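PDB 5T8V: putative uncharacterized protein from Chaetomium thermophilum, which probably acts as a cohesin loader that associates with chromatin, this chain being the C-terminal, HEAT-repeat part of the longer Scc2 protein. Local coordinates for residues A[1008-1020]-A[1032-1046]. Numbering follows the deposited sequence.
Sequences VSKLMVDIVVPFA and ALDCVGLVCQSSPRN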
loop_
_atom_site.group_PDB
_atom_site.type_symbol
_atom_site.label_atom_id
_atom_site.label_comp_id
_atom_site.label_asym_id
_atom_site.label_seq_id
_atom_site.Cartn_x
_atom_site.Cartn_y
_atom_site.Cartn_z
ATOM N N VAL A 1008 -57.289 -3.123 40.658
ATOM C CA VAL A 1008 -57.513 -2.448 39.381
ATOM C C VAL A 1008 -56.820 -3.240 38.278
ATOM O O VAL A 1008 -57.464 -3.682 37.321
ATOM C CB VAL A 1008 -57.024 -0.987 39.407
ATOM C CG1 VAL A 1008 -57.438 -0.267 38.130
ATOM C CG2 VAL A 1008 -57.570 -0.262 40.632
ATOM N N SER A 1009 -55.501 -3.413 38.399
ATOM C CA SER A 1009 -54.773 -4.313 37.511
ATOM C C SER A 1009 -55.530 -5.623 37.335
ATOM O O SER A 1009 -55.833 -6.042 36.211
ATOM C CB SER A 1009 -53.375 -4.573 38.075
ATOM O OG SER A 1009 -52.833 -3.402 38.662
ATOM N N LYS A 1010 -55.857 -6.276 38.452
ATOM C CA LYS A 1010 -56.609 -7.522 38.393
ATOM C C LYS A 1010 -58.024 -7.304 37.878
ATOM O O LYS A 1010 -58.627 -8.232 37.331
ATOM C CB LYS A 1010 -56.648 -8.180 39.771
ATOM C CG LYS A 1010 -57.624 -9.336 39.864
ATOM C CD LYS A 1010 -57.288 -10.266 41.012
ATOM C CE LYS A 1010 -58.361 -11.324 41.189
ATOM N NZ LYS A 1010 -57.916 -12.429 42.082
ATOM N N LEU A 1011 -58.580 -6.105 38.053
ATOM C CA LEU A 1011 -59.893 -5.819 37.485
ATOM C C LEU A 1011 -59.825 -5.786 35.964
ATOM O O LEU A 1011 -60.636 -6.421 35.277
ATOM C CB LEU A 1011 -60.427 -4.495 38.039
ATOM C CG LEU A 1011 -61.779 -4.007 37.507
ATOM C CD1 LEU A 1011 -62.860 -5.062 37.693
ATOM C CD2 LEU A 1011 -62.180 -2.710 38.195
ATOM N N MET A 1012 -58.844 -5.062 35.421
ATOM C CA MET A 1012 -58.652 -5.027 33.976
ATOM C C MET A 1012 -58.408 -6.428 33.427
ATOM O O MET A 1012 -59.078 -6.867 32.482
ATOM C CB MET A 1012 -57.489 -4.092 33.636
ATOM C CG MET A 1012 -57.689 -2.667 34.150
ATOM S SD MET A 1012 -56.380 -1.510 33.697
ATOM C CE MET A 1012 -55.051 -2.042 34.766
ATOM N N VAL A 1013 -57.460 -7.154 34.023
ATOM C CA VAL A 1013 -57.172 -8.514 33.570
ATOM C C VAL A 1013 -58.434 -9.367 33.615
ATOM O O VAL A 1013 -58.771 -10.062 32.650
ATOM C CB VAL A 1013 -56.043 -9.130 34.418
ATOM C CG1 VAL A 1013 -55.834 -10.601 34.057
ATOM C CG2 VAL A 1013 -54.749 -8.350 34.227
ATOM N N ASP A 1014 -59.153 -9.320 34.739
ATOM C CA ASP A 1014 -60.339 -10.153 34.908
ATOM C C ASP A 1014 -61.420 -9.817 33.889
ATOM O O ASP A 1014 -62.194 -10.698 33.496
ATOM C CB ASP A 1014 -60.891 -9.999 36.325
ATOM C CG ASP A 1014 -60.051 -10.724 37.360
ATOM O OD1 ASP A 1014 -58.862 -10.989 37.083
ATOM O OD2 ASP A 1014 -60.581 -11.026 38.452
ATOM N N ILE A 1015 -61.499 -8.558 33.457
ATOM C CA ILE A 1015 -62.521 -8.194 32.482
ATOM C C ILE A 1015 -62.097 -8.567 31.064
ATOM O O ILE A 1015 -62.950 -8.888 30.227
ATOM C CB ILE A 1015 -62.850 -6.693 32.593
ATOM C CG1 ILE A 1015 -63.499 -6.399 33.951
ATOM C CG2 ILE A 1015 -63.786 -6.253 31.459
ATOM C CD1 ILE A 1015 -63.719 -4.928 34.236
ATOM N N VAL A 1016 -60.799 -8.546 30.762
ATOM C CA VAL A 1016 -60.359 -8.702 29.375
ATOM C C VAL A 1016 -60.038 -10.155 29.033
ATOM O O VAL A 1016 -60.333 -10.613 27.926
ATOM C CB VAL A 1016 -59.150 -7.786 29.102
ATOM C CG1 VAL A 1016 -58.671 -7.948 27.660
ATOM C CG2 VAL A 1016 -59.514 -6.336 29.373
ATOM N N VAL A 1017 -59.442 -10.906 29.955
ATOM C CA VAL A 1017 -58.878 -12.214 29.618
ATOM C C VAL A 1017 -59.946 -13.213 29.173
ATOM O O VAL A 1017 -59.612 -14.143 28.425
ATOM C CB VAL A 1017 -58.057 -12.782 30.789
ATOM C CG1 VAL A 1017 -58.934 -13.119 31.983
ATOM C CG2 VAL A 1017 -57.266 -14.011 30.342
ATOM N N PRO A 1018 -61.217 -13.097 29.580
ATOM C CA PRO A 1018 -62.212 -14.056 29.068
ATOM C C PRO A 1018 -62.289 -14.112 27.552
ATOM O O PRO A 1018 -62.809 -15.097 27.011
ATOM C CB PRO A 1018 -63.528 -13.553 29.675
ATOM C CG PRO A 1018 -63.122 -12.876 30.910
ATOM C CD PRO A 1018 -61.825 -12.208 30.591
ATOM N N PHE A 1019 -61.794 -13.098 26.849
ATOM C CA PHE A 1019 -61.853 -13.065 25.395
ATOM C C PHE A 1019 -60.618 -13.664 24.736
ATOM O O PHE A 1019 -60.541 -13.682 23.503
ATOM C CB PHE A 1019 -62.046 -11.625 24.912
ATOM C CG PHE A 1019 -63.275 -10.957 25.462
ATOM C CD1 PHE A 1019 -64.329 -11.698 25.972
ATOM C CD2 PHE A 1019 -63.375 -9.584 25.465
ATOM C CE1 PHE A 1019 -65.454 -11.071 26.474
ATOM C CE2 PHE A 1019 -64.493 -8.952 25.965
ATOM C CZ PHE A 1019 -65.534 -9.693 26.469
ATOM N N ALA A 1020 -59.655 -14.145 25.520
ATOM C CA ALA A 1020 -58.507 -14.846 24.964
ATOM C C ALA A 1020 -58.811 -16.300 24.634
ATOM O O ALA A 1020 -57.948 -16.982 24.071
ATOM C CB ALA A 1020 -57.332 -14.784 25.942
ATOM N N ALA A 1032 -57.037 -8.725 22.958
ATOM C CA ALA A 1032 -57.238 -9.110 24.353
ATOM C C ALA A 1032 -55.927 -9.558 24.984
ATOM O O ALA A 1032 -55.526 -9.056 26.043
ATOM C CB ALA A 1032 -58.285 -10.221 24.444
ATOM N N LEU A 1033 -55.240 -10.507 24.341
ATOM C CA LEU A 1033 -53.950 -10.960 24.846
ATOM C C LEU A 1033 -52.942 -9.818 24.873
ATOM O O LEU A 1033 -52.128 -9.717 25.798
ATOM C CB LEU A 1033 -53.439 -12.123 23.998
ATOM C CG LEU A 1033 -54.206 -13.428 24.226
ATOM C CD1 LEU A 1033 -53.933 -14.408 23.104
ATOM C CD2 LEU A 1033 -53.844 -14.045 25.572
ATOM N N ASP A 1034 -52.983 -8.944 23.864
ATOM C CA ASP A 1034 -52.134 -7.757 23.877
ATOM C C ASP A 1034 -52.414 -6.911 25.113
ATOM O O ASP A 1034 -51.489 -6.478 25.813
ATOM C CB ASP A 1034 -52.366 -6.943 22.603
ATOM C CG ASP A 1034 -51.303 -5.885 22.382
ATOM O OD1 ASP A 1034 -50.546 -5.586 23.330
ATOM O OD2 ASP A 1034 -51.227 -5.344 21.257
ATOM N N CYS A 1035 -53.694 -6.676 25.403
ATOM C CA CYS A 1035 -54.074 -5.883 26.567
ATOM C C CYS A 1035 -53.540 -6.503 27.854
ATOM O O CYS A 1035 -52.796 -5.861 28.607
ATOM C CB CYS A 1035 -55.596 -5.748 26.617
ATOM S SG CYS A 1035 -56.238 -5.022 28.136
ATOM N N VAL A 1036 -53.909 -7.757 28.126
ATOM C CA VAL A 1036 -53.467 -8.397 29.365
ATOM C C VAL A 1036 -51.946 -8.432 29.450
ATOM O O VAL A 1036 -51.379 -8.371 30.548
ATOM C CB VAL A 1036 -54.065 -9.812 29.489
ATOM C CG1 VAL A 1036 -53.630 -10.677 28.334
ATOM C CG2 VAL A 1036 -53.666 -10.450 30.812
ATOM N N GLY A 1037 -51.263 -8.547 28.311
ATOM C CA GLY A 1037 -49.808 -8.518 28.331
ATOM C C GLY A 1037 -49.269 -7.164 28.755
ATOM O O GLY A 1037 -48.381 -7.071 29.612
ATOM N N LEU A 1038 -49.801 -6.092 28.157
ATOM C CA LEU A 1038 -49.402 -4.744 28.548
ATOM C C LEU A 1038 -49.663 -4.500 30.028
ATOM O O LEU A 1038 -48.866 -3.843 30.708
ATOM C CB LEU A 1038 -50.148 -3.713 27.699
ATOM C CG LEU A 1038 -49.829 -3.698 26.205
ATOM C CD1 LEU A 1038 -51.003 -3.140 25.417
ATOM C CD2 LEU A 1038 -48.578 -2.879 25.948
ATOM N N VAL A 1039 -50.778 -5.014 30.545
ATOM C CA VAL A 1039 -51.089 -4.835 31.961
ATOM C C VAL A 1039 -50.092 -5.598 32.823
ATOM O O VAL A 1039 -49.527 -5.055 33.779
ATOM C CB VAL A 1039 -52.534 -5.274 32.251
ATOM C CG1 VAL A 1039 -52.826 -5.232 33.749
ATOM C CG2 VAL A 1039 -53.517 -4.393 31.492
ATOM N N CYS A 1040 -49.859 -6.870 32.493
ATOM C CA CYS A 1040 -49.033 -7.720 33.344
ATOM C C CYS A 1040 -47.585 -7.252 33.369
ATOM O O CYS A 1040 -46.924 -7.326 34.412
ATOM C CB CYS A 1040 -49.114 -9.170 32.872
ATOM S SG CYS A 1040 -50.725 -9.940 33.114
ATOM N N GLN A 1041 -47.066 -6.768 32.235
ATOM C CA GLN A 1041 -45.654 -6.403 32.191
ATOM C C GLN A 1041 -45.318 -5.329 33.219
ATOM O O GLN A 1041 -44.177 -5.257 33.688
ATOM C CB GLN A 1041 -45.267 -5.944 30.784
ATOM C CG GLN A 1041 -45.600 -4.498 30.461
ATOM C CD GLN A 1041 -45.135 -4.100 29.079
ATOM O OE1 GLN A 1041 -44.406 -3.122 28.917
ATOM N NE2 GLN A 1041 -45.550 -4.859 28.071
ATOM N N SER A 1042 -46.291 -4.493 33.585
ATOM C CA SER A 1042 -46.096 -3.470 34.605
ATOM C C SER A 1042 -46.713 -3.840 35.948
ATOM O O SER A 1042 -46.473 -3.136 36.936
ATOM C CB SER A 1042 -46.675 -2.133 34.133
ATOM O OG SER A 1042 -45.916 -1.606 33.058
ATOM N N SER A 1043 -47.500 -4.912 36.008
ATOM C CA SER A 1043 -48.033 -5.446 37.262
ATOM C C SER A 1043 -47.776 -6.947 37.270
ATOM O O SER A 1043 -48.704 -7.753 37.137
ATOM C CB SER A 1043 -49.522 -5.133 37.412
ATOM O OG SER A 1043 -49.740 -3.736 37.522
ATOM N N PRO A 1044 -46.515 -7.355 37.427
ATOM C CA PRO A 1044 -46.166 -8.768 37.206
ATOM C C PRO A 1044 -46.931 -9.748 38.077
ATOM O O PRO A 1044 -47.048 -10.920 37.696
ATOM C CB PRO A 1044 -44.662 -8.809 37.511
ATOM C CG PRO A 1044 -44.193 -7.407 37.309
ATOM C CD PRO A 1044 -45.329 -6.537 37.738
ATOM N N ARG A 1045 -47.452 -9.327 39.231
ATOM C CA ARG A 1045 -48.158 -10.266 40.094
ATOM C C ARG A 1045 -49.384 -10.862 39.415
ATOM O O ARG A 1045 -49.849 -11.930 39.829
ATOM C CB ARG A 1045 -48.560 -9.585 41.402
ATOM C CG ARG A 1045 -47.383 -9.324 42.335
ATOM C CD ARG A 1045 -47.723 -9.634 43.785
ATOM N NE ARG A 1045 -48.144 -11.023 43.968
ATOM C CZ ARG A 1045 -47.315 -12.059 44.067
ATOM N NH1 ARG A 1045 -46.002 -11.884 43.995
ATOM N NH2 ARG A 1045 -47.803 -13.282 44.233
ATOM N N ASN A 1046 -49.915 -10.207 38.381
ATOM C CA ASN A 1046 -51.032 -10.778 37.640
ATOM C C ASN A 1046 -50.610 -11.971 36.792
ATOM O O ASN A 1046 -51.454 -12.812 36.472
ATOM C CB ASN A 1046 -51.676 -9.713 36.750
ATOM C CG ASN A 1046 -52.548 -8.751 37.534
ATOM O OD1 ASN A 1046 -52.284 -7.550 37.580
ATOM N ND2 ASN A 1046 -53.599 -9.277 38.155
#
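Val-1013 meets Val-1036 and Val-1039 where helix 1009-1016 runs nearly antiparallel to helix 1032-1042, their short-segment axes 9.6 Å apart at closest approach, at an angle of 164°. Such side-by-side helices joined by a short connection are the building principle of the HEAT-repeat solenoid to which this C-terminal region of Scc2 belongs. The backbones come nearest at Val-1013 and Val-1036, with CA atoms 5.6 Å apart, a spacing that beta-branched valines can fill without long side chains. The two methyls of Val-1013 divide the work: CG1, anti to the backbone N (chi1 174°), lies 3.9 Å from Val-1036 CG2, while CG2 reaches Val-1039 CG1 at 3.7 Å and also sits over the face of the Asn-1046 amide, above CG. Met-1012 brings its terminal methyl to the same Val-1039 CG1, its thioether bent at the last torsion (chi3 -73°); its flexible chain also touches Val-980 of helix 969-986.

One turn further along, Val-1016 straddles the thiol of Cys-1035, with CG2 3.7 Å from SG; the short cysteine side chain, with its weakly polar, polarisable sulfur, suits this apolar, buried place. The small Ala-1032 lets its CB pack against both Val-1016 CG1 and Phe-1019 CB, while the ring of Phe-1019 leads away to meet Phe-973 and Trp-1024. Beyond it, Ala-1020 CB sits 3.6 Å from Leu-1033 CD2, and Leu-1033 continues onto Val-1059 and Leu-1067 of the following helices.

The other end is more polar. Ser-1009 OG pairs mainly with Asn-988 OD1, tying the helix start to that residue's loop, with Ser-1007 O as a second acceptor for its one proton. Asn-1046 turns the OD1 and ND2 edge of its amide toward the first helical turn, with OD1 close to Ser-1009 CB and ND2 3.5 Å from Lys-1010 CA.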